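Local structure of O-succinylhomoserine sulfhydrylase (3NDN) at residues 111-115 / 250-255; 121-127 / 146-152; 163-167 / 191-195; 167-173 / 196-202. The protein probably catalyses the formation of L-homocysteine from O-succinyl-L-homoserine and hydrogen sulfide, using pyridoxal 5'-phosphate, in methionine biosynthesis. All blocks are in the same frame, centred on the assembly; numbering follows the deposited sequence.

Contact 1. Residues 111-115 / 250-255; sequences TSLGA and PVQKLM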
loop_
_atom_site.group_PDB
_atom_site.type_symbol
_atom_site.label_atom_id
_atom_site.label_comp_id
_atom_site.label_asym_id
_atom_site.label_seq_id
_atom_site.Cartn_x
_atom_site.Cartn_y
_atom_site.Cartn_z
ATOM N N THR A 111 -5.918 26.980 -1.239
ATOM C CA THR A 111 -6.361 26.969 -2.638
ATOM C C THR A 111 -7.789 27.532 -2.808
ATOM O O THR A 111 -8.056 28.245 -3.780
ATOM C CB THR A 111 -6.180 25.571 -3.299
ATOM O OG1 THR A 111 -4.790 25.208 -3.255
ATOM C CG2 THR A 111 -6.644 25.560 -4.746
ATOM N N SER A 112 -8.676 27.263 -1.851
ATOM C CA SER A 112 -10.068 27.748 -1.952
ATOM C C SER A 112 -10.107 29.286 -1.855
ATOM O O SER A 112 -10.786 29.951 -2.660
ATOM C CB SER A 112 -10.981 27.101 -0.912
ATOM O OG SER A 112 -10.654 27.496 0.417
ATOM N N LEU A 113 -9.366 29.823 -0.880
ATOM C CA LEU A 113 -9.236 31.268 -0.687
ATOM C C LEU A 113 -8.459 31.954 -1.808
ATOM O O LEU A 113 -8.850 33.045 -2.260
ATOM C CB LEU A 113 -8.611 31.588 0.675
ATOM C CG LEU A 113 -9.456 31.263 1.902
ATOM C CD1 LEU A 113 -8.630 31.413 3.181
ATOM C CD2 LEU A 113 -10.723 32.141 1.971
ATOM N N GLY A 114 -7.371 31.324 -2.260
ATOM C CA GLY A 114 -6.573 31.842 -3.371
ATOM C C GLY A 114 -7.364 31.901 -4.671
ATOM O O GLY A 114 -7.141 32.776 -5.510
ATOM N N ALA A 115 -8.307 30.973 -4.830
ATOM C CA ALA A 115 -9.200 30.947 -5.983
ATOM C C ALA A 115 -10.120 32.177 -6.052
ATOM O O ALA A 115 -10.588 32.535 -7.132
ATOM C CB ALA A 115 -10.060 29.685 -5.925
ATOM N N PRO A 250 -11.631 28.722 -11.494
ATOM C CA PRO A 250 -10.451 29.193 -10.749
ATOM C C PRO A 250 -9.798 28.135 -9.839
ATOM O O PRO A 250 -8.566 28.127 -9.705
ATOM C CB PRO A 250 -10.984 30.382 -9.941
ATOM C CG PRO A 250 -12.458 30.141 -9.842
ATOM C CD PRO A 250 -12.852 29.453 -11.113
ATOM N N VAL A 251 -10.599 27.248 -9.234
ATOM C CA VAL A 251 -10.030 26.129 -8.453
ATOM C C VAL A 251 -9.220 25.158 -9.333
ATOM O O VAL A 251 -8.056 24.877 -9.030
ATOM C CB VAL A 251 -11.090 25.361 -7.608
ATOM C CG1 VAL A 251 -10.462 24.122 -6.918
ATOM C CG2 VAL A 251 -11.699 26.272 -6.562
ATOM N N GLN A 252 -9.824 24.668 -10.418
ATOM C CA GLN A 252 -9.127 23.760 -11.340
ATOM C C GLN A 252 -7.803 24.353 -11.835
ATOM O O GLN A 252 -6.796 23.652 -11.901
ATOM C CB GLN A 252 -10.017 23.373 -12.529
ATOM C CG GLN A 252 -9.425 22.292 -13.450
ATOM C CD GLN A 252 -10.265 22.075 -14.716
ATOM O OE1 GLN A 252 -11.360 21.505 -14.666
ATOM N NE2 GLN A 252 -9.753 22.542 -15.855
ATOM N N LYS A 253 -7.799 25.638 -12.168
ATOM C CA LYS A 253 -6.573 26.289 -12.642
ATOM C C LYS A 253 -5.442 26.214 -11.617
ATOM O O LYS A 253 -4.310 25.851 -11.965
ATOM C CB LYS A 253 -6.848 27.737 -13.050
ATOM C CG LYS A 253 -5.678 28.422 -13.732
ATOM C CD LYS A 253 -6.032 29.840 -14.125
ATOM C CE LYS A 253 -4.896 30.488 -14.910
ATOM N NZ LYS A 253 -5.108 31.968 -15.027
ATOM N N LEU A 254 -5.729 26.556 -10.359
ATOM C CA LEU A 254 -4.711 26.440 -9.323
ATOM C C LEU A 254 -4.267 24.982 -9.066
ATOM O O LEU A 254 -3.084 24.721 -8.830
ATOM C CB LEU A 254 -5.159 27.127 -8.014
ATOM C CG LEU A 254 -5.144 28.665 -7.983
ATOM C CD1 LEU A 254 -5.727 29.213 -6.650
ATOM C CD2 LEU A 254 -3.718 29.199 -8.189
ATOM N N MET A 255 -5.208 24.035 -9.113
ATOM C CA MET A 255 -4.871 22.620 -8.858
ATOM C C MET A 255 -3.963 22.002 -9.935
ATOM O O MET A 255 -2.978 21.332 -9.607
ATOM C CB MET A 255 -6.133 21.757 -8.631
ATOM C CG MET A 255 -6.900 22.049 -7.341
ATOM S SD MET A 255 -6.009 21.881 -5.767
ATOM C CE MET A 255 -5.564 20.113 -5.798
#

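Contact 2. Residues 121-127 / 146-152; sequences DRLVAAR and VQTVFVD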
loop_
_atom_site.group_PDB
_atom_site.type_symbol
_atom_site.label_atom_id
_atom_site.label_comp_id
_atom_site.label_asym_id
_atom_site.label_seq_id
_atom_site.Cartn_x
_atom_site.Cartn_y
_atom_site.Cartn_z
ATOM N N ASP A 121 -7.996 42.333 -3.982
ATOM C CA ASP A 121 -9.260 41.798 -3.473
ATOM C C ASP A 121 -9.312 41.840 -1.946
ATOM O O ASP A 121 -8.286 42.035 -1.299
ATOM C CB ASP A 121 -9.490 40.375 -3.990
ATOM C CG ASP A 121 -9.760 40.334 -5.490
ATOM O OD1 ASP A 121 -10.457 41.237 -6.013
ATOM O OD2 ASP A 121 -9.280 39.391 -6.148
ATOM N N ARG A 122 -10.505 41.656 -1.379
ATOM C CA ARG A 122 -10.766 41.906 0.053
ATOM C C ARG A 122 -11.359 40.676 0.770
ATOM O O ARG A 122 -12.331 40.092 0.284
ATOM C CB ARG A 122 -11.723 43.100 0.186
ATOM C CG ARG A 122 -12.046 43.559 1.618
ATOM C CD ARG A 122 -12.791 44.919 1.615
ATOM N NE ARG A 122 -12.742 45.576 2.927
ATOM C CZ ARG A 122 -13.652 45.419 3.883
ATOM N NH1 ARG A 122 -14.710 44.642 3.678
ATOM N NH2 ARG A 122 -13.511 46.052 5.043
ATOM N N LEU A 123 -10.780 40.327 1.925
ATOM C CA LEU A 123 -11.232 39.199 2.769
ATOM C C LEU A 123 -11.656 39.680 4.159
ATOM O O LEU A 123 -10.961 40.493 4.764
ATOM C CB LEU A 123 -10.098 38.144 2.904
ATOM C CG LEU A 123 -10.128 37.065 4.008
ATOM C CD1 LEU A 123 -11.302 36.108 3.829
ATOM C CD2 LEU A 123 -8.817 36.266 4.095
ATOM N N VAL A 124 -12.799 39.192 4.651
ATOM C CA VAL A 124 -13.188 39.389 6.057
ATOM C C VAL A 124 -13.194 38.038 6.798
ATOM O O VAL A 124 -13.932 37.124 6.429
ATOM C CB VAL A 124 -14.560 40.105 6.187
ATOM C CG1 VAL A 124 -14.974 40.239 7.648
ATOM C CG2 VAL A 124 -14.506 41.488 5.524
ATOM N N ALA A 125 -12.387 37.922 7.850
ATOM C CA ALA A 125 -12.223 36.632 8.536
ATOM C C ALA A 125 -12.439 36.758 10.030
ATOM O O ALA A 125 -12.152 37.806 10.593
ATOM C CB ALA A 125 -10.826 36.074 8.263
ATOM N N ALA A 126 -12.944 35.699 10.669
ATOM C CA ALA A 126 -12.971 35.615 12.142
ATOM C C ALA A 126 -11.541 35.459 12.667
ATOM O O ALA A 126 -10.679 34.918 11.970
ATOM C CB ALA A 126 -13.834 34.448 12.607
ATOM N N ARG A 127 -11.297 35.924 13.890
ATOM C CA ARG A 127 -9.952 35.928 14.484
ATOM C C ARG A 127 -9.595 34.588 15.133
ATOM O O ARG A 127 -8.418 34.216 15.178
ATOM C CB ARG A 127 -9.804 37.077 15.507
ATOM C CG ARG A 127 -8.349 37.497 15.762
ATOM C CD ARG A 127 -8.233 38.730 16.675
ATOM N NE ARG A 127 -8.398 40.004 15.965
ATOM C CZ ARG A 127 -9.496 40.764 16.004
ATOM N NH1 ARG A 127 -10.562 40.399 16.710
ATOM N NH2 ARG A 127 -9.532 41.905 15.326
ATOM N N VAL A 146 -3.424 40.857 -0.976
ATOM C CA VAL A 146 -4.792 40.731 -0.468
ATOM C C VAL A 146 -5.037 41.643 0.755
ATOM O O VAL A 146 -4.166 41.759 1.626
ATOM C CB VAL A 146 -5.113 39.236 -0.133
ATOM C CG1 VAL A 146 -6.453 39.096 0.583
ATOM C CG2 VAL A 146 -5.079 38.391 -1.406
ATOM N N GLN A 147 -6.201 42.306 0.793
ATOM C CA GLN A 147 -6.624 43.078 1.974
ATOM C C GLN A 147 -7.447 42.197 2.923
ATOM O O GLN A 147 -8.530 41.724 2.553
ATOM C CB GLN A 147 -7.487 44.299 1.583
ATOM C CG GLN A 147 -6.989 45.176 0.423
ATOM C CD GLN A 147 -7.931 46.362 0.145
ATOM O OE1 GLN A 147 -8.443 46.529 -0.969
ATOM N NE2 GLN A 147 -8.180 47.169 1.171
ATOM N N THR A 148 -6.951 42.003 4.146
ATOM C CA THR A 148 -7.622 41.178 5.155
ATOM C C THR A 148 -8.036 42.009 6.375
ATOM O O THR A 148 -7.218 42.742 6.940
ATOM C CB THR A 148 -6.713 39.994 5.602
ATOM O OG1 THR A 148 -6.356 39.205 4.453
ATOM C CG2 THR A 148 -7.401 39.113 6.638
ATOM N N VAL A 149 -9.315 41.891 6.748
ATOM C CA VAL A 149 -9.875 42.498 7.950
ATOM C C VAL A 149 -10.409 41.423 8.906
ATOM O O VAL A 149 -11.195 40.560 8.500
ATOM C CB VAL A 149 -11.023 43.484 7.589
ATOM C CG1 VAL A 149 -11.575 44.157 8.834
ATOM C CG2 VAL A 149 -10.538 44.533 6.579
ATOM N N PHE A 150 -10.006 41.493 10.178
ATOM C CA PHE A 150 -10.431 40.509 11.187
ATOM C C PHE A 150 -11.569 41.050 12.060
ATOM O O PHE A 150 -11.634 42.247 12.320
ATOM C CB PHE A 150 -9.248 40.073 12.069
ATOM C CG PHE A 150 -8.285 39.126 11.382
ATOM C CD1 PHE A 150 -8.626 37.785 11.187
ATOM C CD2 PHE A 150 -7.030 39.562 10.964
ATOM C CE1 PHE A 150 -7.747 36.898 10.559
ATOM C CE2 PHE A 150 -6.132 38.673 10.327
ATOM C CZ PHE A 150 -6.498 37.333 10.133
ATOM N N VAL A 151 -12.480 40.159 12.460
ATOM C CA VAL A 151 -13.563 40.470 13.402
ATOM C C VAL A 151 -13.643 39.406 14.489
ATOM O O VAL A 151 -13.131 38.291 14.313
ATOM C CB VAL A 151 -14.958 40.552 12.708
ATOM C CG1 VAL A 151 -14.997 41.670 11.670
ATOM C CG2 VAL A 151 -15.351 39.202 12.086
ATOM N N ASP A 152 -14.284 39.733 15.613
ATOM C CA ASP A 152 -14.618 38.714 16.609
ATOM C C ASP A 152 -15.842 37.933 16.120
ATOM O O ASP A 152 -16.933 38.497 15.972
ATOM C CB ASP A 152 -14.889 39.317 17.993
ATOM C CG ASP A 152 -13.674 40.013 18.590
ATOM O OD1 ASP A 152 -12.531 39.516 18.453
ATOM O OD2 ASP A 152 -13.875 41.071 19.224
#

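Contact 3. Residues 163-167 / 191-195; sequences LSVPT and LAHAA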
loop_
_atom_site.group_PDB
_atom_site.type_symbol
_atom_site.label_atom_id
_atom_site.label_comp_id
_atom_site.label_asym_id
_atom_site.label_seq_id
_atom_site.Cartn_x
_atom_site.Cartn_y
_atom_site.Cartn_z
ATOM N N LEU A 163 -18.562 44.348 6.760
ATOM C CA LEU A 163 -19.225 44.024 5.489
ATOM C C LEU A 163 -20.120 45.160 4.929
ATOM O O LEU A 163 -21.088 44.905 4.203
ATOM C CB LEU A 163 -20.017 42.701 5.611
ATOM C CG LEU A 163 -19.221 41.387 5.793
ATOM C CD1 LEU A 163 -20.142 40.223 6.172
ATOM C CD2 LEU A 163 -18.369 41.026 4.561
ATOM N N SER A 164 -19.790 46.406 5.251
ATOM C CA SER A 164 -20.572 47.541 4.750
ATOM C C SER A 164 -19.995 48.129 3.447
ATOM O O SER A 164 -20.509 49.119 2.922
ATOM C CB SER A 164 -20.730 48.613 5.827
ATOM O OG SER A 164 -19.479 49.199 6.121
ATOM N N VAL A 165 -18.929 47.514 2.937
ATOM C CA VAL A 165 -18.359 47.846 1.618
ATOM C C VAL A 165 -18.179 46.552 0.798
ATOM O O VAL A 165 -18.116 45.476 1.392
ATOM C CB VAL A 165 -16.999 48.610 1.732
ATOM C CG1 VAL A 165 -17.174 49.966 2.432
ATOM C CG2 VAL A 165 -15.932 47.760 2.427
ATOM N N PRO A 166 -18.110 46.647 -0.557
ATOM C CA PRO A 166 -17.928 45.439 -1.392
ATOM C C PRO A 166 -16.757 44.559 -0.957
ATOM O O PRO A 166 -15.667 45.068 -0.668
ATOM C CB PRO A 166 -17.687 46.001 -2.797
ATOM C CG PRO A 166 -18.435 47.329 -2.790
ATOM C CD PRO A 166 -18.308 47.861 -1.379
ATOM N N THR A 167 -17.007 43.248 -0.923
ATOM C CA THR A 167 -16.084 42.242 -0.378
ATOM C C THR A 167 -16.090 40.997 -1.297
ATOM O O THR A 167 -17.118 40.696 -1.927
ATOM C CB THR A 167 -16.493 41.902 1.095
ATOM O OG1 THR A 167 -16.432 43.101 1.891
ATOM C CG2 THR A 167 -15.606 40.821 1.731
ATOM N N LEU A 191 -25.443 38.778 5.647
ATOM C CA LEU A 191 -24.597 39.989 5.538
ATOM C C LEU A 191 -23.531 39.899 4.447
ATOM O O LEU A 191 -23.198 40.910 3.821
ATOM C CB LEU A 191 -23.898 40.312 6.870
ATOM C CG LEU A 191 -24.707 40.685 8.115
ATOM C CD1 LEU A 191 -23.830 40.568 9.357
ATOM C CD2 LEU A 191 -25.329 42.101 8.015
ATOM N N ALA A 192 -22.969 38.700 4.253
ATOM C CA ALA A 192 -21.924 38.471 3.258
ATOM C C ALA A 192 -22.464 38.601 1.834
ATOM O O ALA A 192 -21.806 39.190 0.971
ATOM C CB ALA A 192 -21.275 37.080 3.459
ATOM N N HIS A 193 -23.661 38.066 1.593
ATOM C CA HIS A 193 -24.268 38.116 0.251
ATOM C C HIS A 193 -24.690 39.544 -0.170
ATOM O O HIS A 193 -24.630 39.885 -1.356
ATOM C CB HIS A 193 -25.412 37.106 0.116
ATOM C CG HIS A 193 -24.945 35.677 0.040
ATOM N ND1 HIS A 193 -25.809 34.603 0.098
ATOM C CD2 HIS A 193 -23.699 35.152 -0.066
ATOM C CE1 HIS A 193 -25.116 33.476 0.019
ATOM N NE2 HIS A 193 -23.833 33.782 -0.081
ATOM N N ALA A 194 -25.074 40.369 0.801
ATOM C CA ALA A 194 -25.386 41.784 0.536
ATOM C C ALA A 194 -24.133 42.582 0.139
ATOM O O ALA A 194 -24.230 43.574 -0.589
ATOM C CB ALA A 194 -26.074 42.419 1.749
ATOM N N ALA A 195 -22.964 42.133 0.603
ATOM C CA ALA A 195 -21.670 42.720 0.216
ATOM C C ALA A 195 -21.046 42.121 -1.060
ATOM O O ALA A 195 -19.946 42.526 -1.460
ATOM C CB ALA A 195 -20.682 42.638 1.373
HETATM O O HOH W 1 -23.547 43.548 4.241
#

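Contact 4. Residues 167-173 / 196-202; sequences TQAVFFE and GAKVVLD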
loop_
_atom_site.group_PDB
_atom_site.type_symbol
_atom_site.label_atom_id
_atom_site.label_comp_id
_atom_site.label_asym_id
_atom_site.label_seq_id
_atom_site.Cartn_x
_atom_site.Cartn_y
_atom_site.Cartn_z
ATOM N N THR A 167 -17.007 43.248 -0.923
ATOM C CA THR A 167 -16.084 42.242 -0.378
ATOM C C THR A 167 -16.090 40.997 -1.297
ATOM O O THR A 167 -17.118 40.696 -1.927
ATOM C CB THR A 167 -16.493 41.902 1.095
ATOM O OG1 THR A 167 -16.432 43.101 1.891
ATOM C CG2 THR A 167 -15.606 40.821 1.731
ATOM N N GLN A 168 -14.948 40.304 -1.394
ATOM C CA GLN A 168 -14.825 39.102 -2.243
ATOM C C GLN A 168 -15.028 37.767 -1.494
ATOM O O GLN A 168 -15.669 36.853 -2.022
ATOM C CB GLN A 168 -13.480 39.087 -2.993
ATOM C CG GLN A 168 -13.451 39.919 -4.280
ATOM C CD GLN A 168 -13.430 41.421 -4.005
ATOM O OE1 GLN A 168 -12.642 41.903 -3.183
ATOM N NE2 GLN A 168 -14.307 42.161 -4.681
ATOM N N ALA A 169 -14.493 37.663 -0.275
ATOM C CA ALA A 169 -14.578 36.416 0.506
ATOM C C ALA A 169 -14.785 36.638 2.003
ATOM O O ALA A 169 -14.361 37.654 2.548
ATOM C CB ALA A 169 -13.345 35.528 0.257
ATOM N N VAL A 170 -15.458 35.670 2.637
ATOM C CA VAL A 170 -15.627 35.571 4.091
ATOM C C VAL A 170 -15.147 34.162 4.535
ATOM O O VAL A 170 -15.493 33.161 3.892
ATOM C CB VAL A 170 -17.112 35.797 4.476
ATOM C CG1 VAL A 170 -17.443 35.245 5.876
ATOM C CG2 VAL A 170 -17.479 37.309 4.381
ATOM N N PHE A 171 -14.352 34.083 5.606
ATOM C CA PHE A 171 -13.847 32.780 6.123
ATOM C C PHE A 171 -14.018 32.675 7.653
ATOM O O PHE A 171 -13.646 33.599 8.368
ATOM C CB PHE A 171 -12.362 32.598 5.752
ATOM C CG PHE A 171 -11.749 31.293 6.244
ATOM C CD1 PHE A 171 -12.085 30.083 5.652
ATOM C CD2 PHE A 171 -10.856 31.281 7.315
ATOM C CE1 PHE A 171 -11.534 28.868 6.115
ATOM C CE2 PHE A 171 -10.290 30.072 7.776
ATOM C CZ PHE A 171 -10.636 28.866 7.172
ATOM N N PHE A 172 -14.564 31.554 8.150
ATOM C CA PHE A 172 -14.596 31.263 9.602
ATOM C C PHE A 172 -14.696 29.748 9.893
ATOM O O PHE A 172 -15.028 28.974 8.991
ATOM C CB PHE A 172 -15.733 32.025 10.328
ATOM C CG PHE A 172 -17.141 31.703 9.826
ATOM C CD1 PHE A 172 -17.863 30.631 10.350
ATOM C CD2 PHE A 172 -17.751 32.508 8.859
ATOM C CE1 PHE A 172 -19.165 30.332 9.894
ATOM C CE2 PHE A 172 -19.052 32.227 8.389
ATOM C CZ PHE A 172 -19.770 31.133 8.908
ATOM N N GLU A 173 -14.387 29.360 11.137
ATOM C CA GLU A 173 -14.641 28.010 11.684
ATOM C C GLU A 173 -15.697 28.116 12.786
ATOM O O GLU A 173 -15.721 29.115 13.518
ATOM C CB GLU A 173 -13.380 27.422 12.337
ATOM C CG GLU A 173 -12.146 27.276 11.441
ATOM C CD GLU A 173 -10.841 27.158 12.246
ATOM O OE1 GLU A 173 -10.877 26.674 13.411
ATOM O OE2 GLU A 173 -9.777 27.553 11.712
ATOM N N GLY A 196 -21.736 41.175 -1.699
ATOM C CA GLY A 196 -21.207 40.521 -2.915
ATOM C C GLY A 196 -20.177 39.410 -2.690
ATOM O O GLY A 196 -19.566 38.920 -3.651
ATOM N N ALA A 197 -19.988 39.002 -1.434
ATOM C CA ALA A 197 -18.927 38.034 -1.063
ATOM C C ALA A 197 -19.389 36.567 -1.086
ATOM O O ALA A 197 -20.582 36.285 -0.926
ATOM C CB ALA A 197 -18.352 38.382 0.317
ATOM N N LYS A 198 -18.434 35.653 -1.297
ATOM C CA LYS A 198 -18.678 34.200 -1.206
ATOM C C LYS A 198 -18.234 33.684 0.166
ATOM O O LYS A 198 -17.129 33.988 0.614
ATOM C CB LYS A 198 -17.919 33.437 -2.308
ATOM C CG LYS A 198 -18.278 33.833 -3.751
ATOM C CD LYS A 198 -19.713 33.430 -4.124
ATOM C CE LYS A 198 -20.126 34.033 -5.463
ATOM N NZ LYS A 198 -21.386 33.427 -6.001
ATOM N N VAL A 199 -19.075 32.873 0.806
ATOM C CA VAL A 199 -18.806 32.404 2.169
ATOM C C VAL A 199 -18.086 31.045 2.183
ATOM O O VAL A 199 -18.619 30.066 1.653
ATOM C CB VAL A 199 -20.117 32.305 2.981
ATOM C CG1 VAL A 199 -19.861 31.750 4.381
ATOM C CG2 VAL A 199 -20.810 33.681 3.065
ATOM N N VAL A 200 -16.894 30.990 2.788
ATOM C CA VAL A 200 -16.122 29.725 2.928
ATOM C C VAL A 200 -16.173 29.252 4.389
ATOM O O VAL A 200 -15.666 29.936 5.278
ATOM C CB VAL A 200 -14.619 29.861 2.455
ATOM C CG1 VAL A 200 -13.873 28.492 2.500
ATOM C CG2 VAL A 200 -14.525 30.438 1.047
ATOM N N LEU A 201 -16.810 28.093 4.620
ATOM C CA LEU A 201 -16.903 27.457 5.942
ATOM C C LEU A 201 -15.898 26.301 6.076
ATOM O O LEU A 201 -15.898 25.407 5.243
ATOM C CB LEU A 201 -18.326 26.890 6.167
ATOM C CG LEU A 201 -18.603 26.052 7.427
ATOM C CD1 LEU A 201 -18.572 26.925 8.692
ATOM C CD2 LEU A 201 -19.955 25.279 7.339
ATOM N N ASP A 202 -15.066 26.343 7.120
ATOM C CA ASP A 202 -14.182 25.229 7.528
ATOM C C ASP A 202 -14.968 24.408 8.555
ATOM O O ASP A 202 -15.206 24.878 9.669
ATOM C CB ASP A 202 -12.870 25.822 8.108
ATOM C CG ASP A 202 -11.955 24.786 8.771
ATOM O OD1 ASP A 202 -12.432 23.726 9.242
ATOM O OD2 ASP A 202 -10.728 25.058 8.842
#

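Contact 1. Residues 111-115 / 250-255
A115 and L254 both point into a helix-to-helix contact made by van der Waals contacts, with no hydrogen bond crossing between residues 111-115 and 250-255. Apolar side-chain contacts come first. The methyl of A115 points at the other helix and reaches V251 CG2 at 3.8 Å, with P250 CB a little farther off on the same helix. One turn earlier, T111 presents its methyl and not its hydroxyl. CG2 is anti to the backbone N and OG1 beside it (chi1 -60°), which puts the methyl toward the other helix, T111 CG2 lying 3.9 Å from L254 CB as the two side chains slide past each other in opposite directions. The same CG2 meets M255 SD at 3.9 Å, the two chains crossing at about a right angle. A second group of contacts sets side chains against backbone. L254 CD1 rests on the backbone of G114 and A115, 3.6 Å from A115 N and 3.7 Å from G114 C, while P250 CB packs 3.6 Å from A115 O. The T111 hydroxyl turns back to its own helix, bonded to A107 O. Helices 105-114 and 244-258 thus meet above strand 238-242, whose I240 touches T111 and V251. M255 extends the packing to F100 and T102 of strand 98-102, and a second subunit borders the contact, with its W144 on L254 and its R143 bonded to G114 O.

Contact 2. Residues 121-127 / 146-152
R127 and D152 close the C-terminal end of a parallel strand pair. The arginine CB lies 3.7 Å from V151 O, the carbonyl that also accepts a weak bond from R127 N. CG is carried anti to the backbone N, and a bend at chi3 (-83°) then swings the guanidinium back over the neighbouring strand. R127 NE and CZ both lie 4.0 Å from F150 CB, which comes over one face of the group together with V151 N and is 3.7 Å from R127 NH2. At the tip, NH1 forms a salt bridge to D152 OD1 at 2.8 Å; the carboxylate approaches at the guanidinium edge, yet the two planes stand 68° apart. From the same face the F150 ring runs back along the sheet, its CE1 3.9 Å from A125 CB and its edge facing A126 O, a buried carbonyl with no polar partner. Strands 122-126 and 147-151 are tied by alternating bonds such as L123 N to Q147 O, 2.7 Å and nearly straight at 172°. Helix 131-143 connects them and covers the L123, T148 and F150 face, with F134 stacked on F150. This beta-alpha-beta unit of the PLP-dependent fold puts 147-151 at the sheet edge within this chain.

Contact 3. Residues 163-167 / 191-195
L163 reaches across to the last turns of helix 185-194 with one branch of its side chain. Its chi1 (-68°) and chi2 (169°) together bring CD1 against the helix backbone, 3.7 Å from A192 N, and alongside the root of the L191 side chain, whose CB is 3.8 Å from L163 CD1. The other branch, CD2, is turned toward the methyl of A195. That methyl points into the curl of the loop 163-167, where it meets two backbone carbonyls: L163 O stands 3.6 Å from A195 CB, and V165 O lies a little farther away. On the L191 side, a single water donates to both L163 O, at 2.8 Å, and L191 O, at 2.7 Å, so that two backbone oxygens are joined without touching. At the other end T167 N donates to A195 O, 3.1 Å away and tilted 22° from the carbonyl plane. The T167 side chain folds back on its own loop, its hydroxyl OG1 giving a hydrogen bond to V165 O at 3.0 Å, and T167 OG1 is also bonded by R122 NH1 from the neighbouring strand. In the fold, the contact fastens the loop between helix 156-162 and strand 169-173 to the C-terminal end of helix 185-194, over the sheet: L163 packs on V124 of strand 122-126, and V170 of strand 169-173 touches both L163 and A192.

Contact 4. Residues 167-173 / 196-202
Strands 169-173 and 198-202 run side by side in parallel, their axes 4.8 Å apart at closest and 18° from alignment, with backbone bonds alternating from K198 N to Q168 O up to D202 N to F172 O. They are the two strands of a beta-alpha-beta unit whose helix 185-194 packs on the V170, F172 and V199 face. V200 N to V170 O is short at 2.8 Å, whereas the next bond, F172 N to V200 O, is weak. Entry to the second strand follows a Schellman motif at G196, whose positive phi ends the helix; A197 then sets its CB 3.5 Å from T167 O. On the face packed by helix 185-194, F172 has CG between its backbone N and carbonyl carbon (chi1 60°). This brings the ring obliquely across L201, with CE1 3.7 Å from L201 CD1, and its CE2 near V199 CG1. On the opposite face F171 lies with V200 CG1 at its ring edge, 4.0 Å from F171 CD1, and carries CE1 to within 3.9 Å of D202 CB. C133 and C137 of helix 131-143 touch that ring. E173 and D202 lie side by side there, pointing the same way. E173 OE2, bonded by F130 N, stands 3.9 Å from D202 OD2, a close pair of like charges, and D202 OD2 also lies near N1 of the modified lysine at position 227.

Contacts 2 and 4 are strand pairs of the large sheet; contact 3 packs a loop and a helix end on it, and contact 1 lies against contact 4. Contacts 2 and 4, with centres 9 Å apart, contribute the neighbouring strands 122-126 and 169-173, where R122 N probably bonds to Q168 OE1 at 2.8 Å. Contacts 3 and 4 have T167 in common and centres about 10 Å apart; A192 CB meets V199 CG2 and V170 CG2 between them. Contact 1, its centre 14 Å from that of contact 4, reaches it through L113 packing on F171 and V200. The cofactor comes nearest through contact 4, consistent with D202 being the aspartate that faces the pyridine nitrogen in fold-type I enzymes.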